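Local structure of DNA repair protein RAD14 (Saccharomyces cerevisiae, 5A3D) at residues Lys3-Leu17 against Gln24-Tyr37. The protein binds damaged, kinked DNA through this zinc-containing DNA-binding domain and is required for the incision step of nucleotide excision repair. Numbering follows the deposited sequence.
With ZN (zinc ion), chain F.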
loop_
_atom_site.group_PDB
_atom_site.type_symbol
_atom_site.label_atom_id
_atom_site.label_comp_id
_atom_site.label_asym_id
_atom_site.label_seq_id
_atom_site.Cartn_x
_atom_site.Cartn_y
_atom_site.Cartn_z
ATOM N N LYS B 3 34.219 -26.644 2.306
ATOM C CA LYS B 3 34.915 -25.635 3.122
ATOM C C LYS B 3 34.359 -24.245 2.904
ATOM O O LYS B 3 33.873 -23.881 1.840
ATOM C CB LYS B 3 36.423 -25.642 2.917
ATOM C CG LYS B 3 37.067 -27.003 3.277
ATOM C CD LYS B 3 38.584 -26.933 3.306
ATOM C CE LYS B 3 39.251 -28.319 3.272
ATOM N NZ LYS B 3 38.853 -29.311 4.329
ATOM N N CYS B 4 34.345 -23.486 3.961
ATOM C CA CYS B 4 33.998 -22.048 3.893
ATOM C C CYS B 4 34.676 -21.291 2.762
ATOM O O CYS B 4 35.883 -21.390 2.545
ATOM C CB CYS B 4 34.420 -21.430 5.214
ATOM S SG CYS B 4 34.199 -19.649 5.290
ATOM N N ILE B 5 33.888 -20.528 2.014
ATOM C CA ILE B 5 34.403 -19.837 0.827
ATOM C C ILE B 5 35.301 -18.644 1.186
ATOM O O ILE B 5 35.958 -18.100 0.347
ATOM C CB ILE B 5 33.235 -19.404 -0.103
ATOM C CG1 ILE B 5 32.378 -18.348 0.572
ATOM C CG2 ILE B 5 32.418 -20.630 -0.437
ATOM C CD1 ILE B 5 30.971 -18.114 0.012
ATOM N N GLU B 6 35.338 -18.218 2.447
ATOM C CA GLU B 6 36.253 -17.145 2.792
ATOM C C GLU B 6 37.588 -17.717 3.252
ATOM O O GLU B 6 38.683 -17.411 2.680
ATOM C CB GLU B 6 35.621 -16.260 3.849
ATOM C CG GLU B 6 34.463 -15.530 3.239
ATOM C CD GLU B 6 34.908 -14.373 2.320
ATOM O OE1 GLU B 6 36.141 -14.078 2.216
ATOM O OE2 GLU B 6 34.033 -13.779 1.717
ATOM N N CYS B 7 37.536 -18.549 4.283
ATOM C CA CYS B 7 38.769 -18.984 4.880
ATOM C C CYS B 7 39.346 -20.244 4.223
ATOM O O CYS B 7 40.544 -20.488 4.295
ATOM C CB CYS B 7 38.575 -19.172 6.404
ATOM S SG CYS B 7 37.522 -20.495 7.014
ATOM N N HIS B 8 38.472 -21.071 3.654
ATOM C CA HIS B 8 38.851 -22.375 3.037
ATOM C C HIS B 8 39.327 -23.462 3.997
ATOM O O HIS B 8 40.019 -24.386 3.588
ATOM C CB HIS B 8 39.915 -22.137 1.979
ATOM C CG HIS B 8 39.540 -21.052 1.032
ATOM N ND1 HIS B 8 38.464 -21.161 0.171
ATOM C CD2 HIS B 8 40.092 -19.833 0.798
ATOM C CE1 HIS B 8 38.366 -20.054 -0.545
ATOM N NE2 HIS B 8 39.352 -19.237 -0.196
ATOM N N ILE B 9 38.959 -23.285 5.251
ATOM C CA ILE B 9 39.411 -24.044 6.368
ATOM C C ILE B 9 38.277 -24.674 7.125
ATOM O O ILE B 9 38.230 -25.879 7.234
ATOM C CB ILE B 9 40.222 -23.159 7.305
ATOM C CG1 ILE B 9 41.488 -22.749 6.580
ATOM C CG2 ILE B 9 40.597 -23.944 8.597
ATOM C CD1 ILE B 9 42.244 -21.702 7.361
ATOM N N ASN B 10 37.374 -23.865 7.652
ATOM C CA ASN B 10 36.275 -24.347 8.462
ATOM C C ASN B 10 35.295 -25.114 7.579
ATOM O O ASN B 10 35.088 -24.779 6.372
ATOM C CB ASN B 10 35.597 -23.185 9.171
ATOM C CG ASN B 10 36.175 -22.894 10.580
ATOM O OD1 ASN B 10 36.752 -23.771 11.229
ATOM N ND2 ASN B 10 36.072 -21.617 11.005
ATOM N N ILE B 11 34.730 -26.117 8.221
ATOM C CA ILE B 11 33.718 -26.982 7.716
ATOM C C ILE B 11 32.338 -26.778 8.327
ATOM O O ILE B 11 31.325 -27.317 7.781
ATOM C CB ILE B 11 34.271 -28.375 8.027
ATOM C CG1 ILE B 11 34.535 -29.090 6.768
ATOM C CG2 ILE B 11 33.619 -29.127 9.184
ATOM C CD1 ILE B 11 35.781 -28.562 6.182
ATOM N N GLU B 12 32.285 -26.095 9.482
ATOM C CA GLU B 12 31.035 -25.818 10.142
ATOM C C GLU B 12 30.563 -24.411 9.720
ATOM O O GLU B 12 31.196 -23.456 10.046
ATOM C CB GLU B 12 31.139 -25.967 11.660
ATOM C CG GLU B 12 31.608 -27.328 12.111
ATOM C CD GLU B 12 30.644 -28.469 11.745
ATOM O OE1 GLU B 12 29.440 -28.172 11.486
ATOM O OE2 GLU B 12 31.072 -29.670 11.712
ATOM N N MET B 13 29.451 -24.313 8.974
ATOM C CA MET B 13 29.017 -22.990 8.453
ATOM C C MET B 13 28.142 -22.312 9.483
ATOM O O MET B 13 27.535 -22.958 10.338
ATOM C CB MET B 13 28.278 -23.133 7.133
ATOM C CG MET B 13 28.981 -23.864 5.973
ATOM S SD MET B 13 30.648 -23.161 5.670
ATOM C CE MET B 13 31.491 -24.655 5.237
ATOM N N ASP B 14 28.034 -20.993 9.377
ATOM C CA ASP B 14 27.151 -20.243 10.210
ATOM C C ASP B 14 25.716 -20.664 9.886
ATOM O O ASP B 14 25.416 -20.708 8.705
ATOM C CB ASP B 14 27.273 -18.768 9.897
ATOM C CG ASP B 14 26.425 -17.963 10.776
ATOM O OD1 ASP B 14 26.657 -17.933 11.966
ATOM O OD2 ASP B 14 25.410 -17.422 10.303
ATOM N N PRO B 15 24.929 -21.078 10.905
ATOM C CA PRO B 15 23.629 -21.672 10.611
ATOM C C PRO B 15 22.727 -20.684 9.866
ATOM O O PRO B 15 22.046 -21.069 8.896
ATOM C CB PRO B 15 23.112 -22.044 11.992
ATOM C CG PRO B 15 24.376 -22.480 12.731
ATOM C CD PRO B 15 25.374 -21.413 12.284
ATOM N N VAL B 16 22.755 -19.404 10.248
ATOM C CA VAL B 16 21.919 -18.433 9.574
ATOM C C VAL B 16 22.349 -18.190 8.150
ATOM O O VAL B 16 21.518 -18.210 7.207
ATOM C CB VAL B 16 21.751 -17.152 10.345
ATOM C CG1 VAL B 16 21.138 -16.007 9.479
ATOM C CG2 VAL B 16 20.851 -17.367 11.509
ATOM N N LEU B 17 23.631 -17.911 7.972
ATOM C CA LEU B 17 24.162 -17.621 6.629
ATOM C C LEU B 17 23.961 -18.737 5.666
ATOM O O LEU B 17 23.523 -18.519 4.516
ATOM C CB LEU B 17 25.584 -17.154 6.632
ATOM C CG LEU B 17 25.668 -15.773 7.245
ATOM C CD1 LEU B 17 27.091 -15.372 7.522
ATOM C CD2 LEU B 17 25.079 -14.632 6.447
ATOM N N GLN B 24 27.861 -20.538 1.980
ATOM C CA GLN B 24 28.823 -21.423 2.632
ATOM C C GLN B 24 29.963 -20.646 3.329
ATOM O O GLN B 24 31.093 -20.562 2.772
ATOM C CB GLN B 24 29.382 -22.417 1.612
ATOM C CG GLN B 24 28.328 -23.393 1.147
ATOM C CD GLN B 24 28.820 -24.804 1.386
ATOM O OE1 GLN B 24 29.571 -25.364 0.551
ATOM N NE2 GLN B 24 28.456 -25.379 2.576
ATOM N N VAL B 25 29.606 -20.002 4.436
ATOM C CA VAL B 25 30.495 -19.067 5.182
ATOM C C VAL B 25 30.409 -19.377 6.656
ATOM O O VAL B 25 29.320 -19.617 7.165
ATOM C CB VAL B 25 30.090 -17.591 4.943
ATOM C CG1 VAL B 25 31.026 -16.667 5.710
ATOM C CG2 VAL B 25 30.203 -17.323 3.466
ATOM N N CYS B 26 31.557 -19.535 7.301
ATOM C CA CYS B 26 31.597 -19.841 8.723
ATOM C C CYS B 26 31.301 -18.586 9.551
ATOM O O CYS B 26 31.434 -17.435 9.077
ATOM C CB CYS B 26 32.963 -20.470 9.142
ATOM S SG CYS B 26 34.340 -19.404 9.169
ATOM N N LYS B 27 31.005 -18.783 10.805
ATOM C CA LYS B 27 30.598 -17.691 11.663
ATOM C C LYS B 27 31.798 -16.697 11.858
ATOM O O LYS B 27 31.635 -15.494 11.878
ATOM C CB LYS B 27 30.066 -18.215 13.007
ATOM C CG LYS B 27 29.595 -17.030 13.841
ATOM C CD LYS B 27 28.289 -17.078 14.628
ATOM C CE LYS B 27 27.772 -18.395 15.220
ATOM N NZ LYS B 27 26.679 -18.091 16.238
ATOM N N GLN B 28 32.992 -17.236 11.999
ATOM C CA GLN B 28 34.151 -16.393 12.253
ATOM C C GLN B 28 34.377 -15.408 11.064
ATOM O O GLN B 28 34.581 -14.204 11.236
ATOM C CB GLN B 28 35.374 -17.211 12.595
ATOM C CG GLN B 28 36.722 -16.388 12.701
ATOM C CD GLN B 28 37.867 -17.158 13.326
ATOM O OE1 GLN B 28 37.789 -18.326 13.603
ATOM N NE2 GLN B 28 38.983 -16.480 13.512
ATOM N N CYS B 29 34.370 -15.973 9.871
ATOM C CA CYS B 29 34.538 -15.248 8.644
ATOM C C CYS B 29 33.418 -14.256 8.437
ATOM O O CYS B 29 33.705 -13.153 8.027
ATOM C CB CYS B 29 34.674 -16.166 7.430
ATOM S SG CYS B 29 36.257 -16.994 7.346
ATOM N N SER B 30 32.182 -14.622 8.770
ATOM C CA SER B 30 31.124 -13.645 8.692
ATOM C C SER B 30 31.429 -12.424 9.628
ATOM O O SER B 30 31.139 -11.299 9.223
ATOM C CB SER B 30 29.775 -14.182 9.044
ATOM O OG SER B 30 29.591 -14.426 10.412
ATOM N N LYS B 31 31.948 -12.625 10.837
ATOM C CA LYS B 31 32.283 -11.483 11.695
ATOM C C LYS B 31 33.499 -10.710 11.190
ATOM O O LYS B 31 33.637 -9.493 11.483
ATOM C CB LYS B 31 32.466 -11.823 13.182
ATOM C CG LYS B 31 31.319 -12.555 13.837
ATOM C CD LYS B 31 29.937 -12.188 13.336
ATOM C CE LYS B 31 28.785 -12.376 14.339
ATOM N NZ LYS B 31 27.820 -11.229 14.183
ATOM N N GLU B 32 34.401 -11.387 10.476
ATOM C CA GLU B 32 35.591 -10.718 9.946
ATOM C C GLU B 32 35.307 -9.896 8.666
ATOM O O GLU B 32 36.096 -8.997 8.289
ATOM C CB GLU B 32 36.701 -11.762 9.705
ATOM C CG GLU B 32 37.198 -12.380 11.034
ATOM C CD GLU B 32 38.131 -13.611 10.902
ATOM O OE1 GLU B 32 38.093 -14.342 9.833
ATOM O OE2 GLU B 32 38.853 -13.891 11.926
ATOM N N HIS B 33 34.150 -10.136 8.044
ATOM C CA HIS B 33 33.808 -9.582 6.758
ATOM C C HIS B 33 32.367 -9.018 6.722
ATOM O O HIS B 33 31.510 -9.451 5.928
ATOM C CB HIS B 33 34.033 -10.630 5.704
ATOM C CG HIS B 33 35.455 -10.985 5.575
ATOM N ND1 HIS B 33 36.396 -10.086 5.092
ATOM C CD2 HIS B 33 36.129 -12.106 5.911
ATOM C CE1 HIS B 33 37.587 -10.653 5.127
ATOM N NE2 HIS B 33 37.451 -11.871 5.634
ATOM N N PRO B 34 32.078 -8.095 7.653
ATOM C CA PRO B 34 30.765 -7.453 7.748
ATOM C C PRO B 34 30.364 -6.673 6.519
ATOM O O PRO B 34 29.166 -6.586 6.210
ATOM C CB PRO B 34 30.930 -6.511 8.960
ATOM C CG PRO B 34 32.352 -6.138 8.951
ATOM C CD PRO B 34 32.993 -7.530 8.651
ATOM N N GLU B 35 31.353 -6.188 5.763
ATOM C CA GLU B 35 31.072 -5.608 4.430
ATOM C C GLU B 35 30.387 -6.551 3.457
ATOM O O GLU B 35 29.746 -6.099 2.510
ATOM C CB GLU B 35 32.360 -5.060 3.770
ATOM C CG GLU B 35 33.324 -6.118 3.223
ATOM C CD GLU B 35 34.248 -6.824 4.223
ATOM O OE1 GLU B 35 34.141 -6.664 5.475
ATOM O OE2 GLU B 35 35.103 -7.605 3.733
ATOM N N LYS B 36 30.489 -7.851 3.704
ATOM C CA LYS B 36 29.731 -8.853 2.986
ATOM C C LYS B 36 28.559 -9.461 3.796
ATOM O O LYS B 36 27.470 -9.678 3.222
ATOM C CB LYS B 36 30.611 -10.030 2.545
ATOM C CG LYS B 36 31.534 -9.750 1.350
ATOM C CD LYS B 36 32.434 -10.905 1.076
ATOM C CE LYS B 36 33.300 -10.710 -0.171
ATOM N NZ LYS B 36 34.419 -11.715 -0.104
ATOM N N TYR B 37 28.771 -9.759 5.081
ATOM C CA TYR B 37 27.908 -10.673 5.726
ATOM C C TYR B 37 27.015 -10.127 6.819
ATOM O O TYR B 37 26.276 -10.844 7.437
ATOM C CB TYR B 37 28.709 -11.886 6.198
ATOM C CG TYR B 37 29.463 -12.576 5.091
ATOM C CD1 TYR B 37 28.805 -13.101 4.003
ATOM C CD2 TYR B 37 30.841 -12.611 5.079
ATOM C CE1 TYR B 37 29.471 -13.739 2.957
ATOM C CE2 TYR B 37 31.509 -13.270 4.043
ATOM C CZ TYR B 37 30.837 -13.786 2.956
ATOM O OH TYR B 37 31.518 -14.452 1.947
HETATM ZN ZN ZN F . 35.554 -19.185 7.212
HETATM O O HOH W 1 36.024 -20.447 13.447
HETATM O O HOH W 2 30.654 -21.435 11.816
#
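The carboxylate of Glu6 meets two rings differently. It lies at the edge of the Tyr37 ring, the two planes 79° apart, whereas its OE1 stands over one face of the His33 ring, offset toward the rim, and Glu35 OE2 meets the edge of the His33 ring, accepting from ND1. Of Tyr37's own faces, one receives Val25 CG1 near the rim and the other Lys36 CB over its centre. Two donors converge on one oxygen of the carboxylate: Glu6 OE2 takes Tyr37 OH at 2.6 Å on its anti lone pair and Lys36 NZ at 2.8 Å, a salt bridge, on its syn lone pair. A bend at chi2 (-75°) turns the Glu6 chain to this site, while the extended Lys36 reaches it from the opposite direction.

Beside this cluster lies a worked example of a four-cysteine zinc finger built from two CxxC pairs. Cys4 and Cys7 supply one half of the site, Cys26 and Cys29 the other, with zinc to SG distances of 2.3 to 2.4 Å. N-H groups donate to the sulfurs and probably temper their thiolate charge: Cys26 N donates to Cys4 SG at 3.3 Å, and Asn10 ND2 to Cys26 SG at 3.4 Å, the sulfur lying in the amide plane of Asn10 and the N-H pointing at it nearly straight (176°). Backbone bonds tie the two loops together, Ile5 N to Gln24 O and Asp14 N to Val25 O.

Cys26 and Asp14 are the N-caps of helices 27-32 and 15-19, their side chains accepting from Cys29 N and Leu17 N; Leu17 CD1 packs tightly on Ser30 CB at 3.3 Å. Helix 34-37 then leads from this zinc module into strand 39-41, one of the two outer strands of the three-stranded antiparallel sheet.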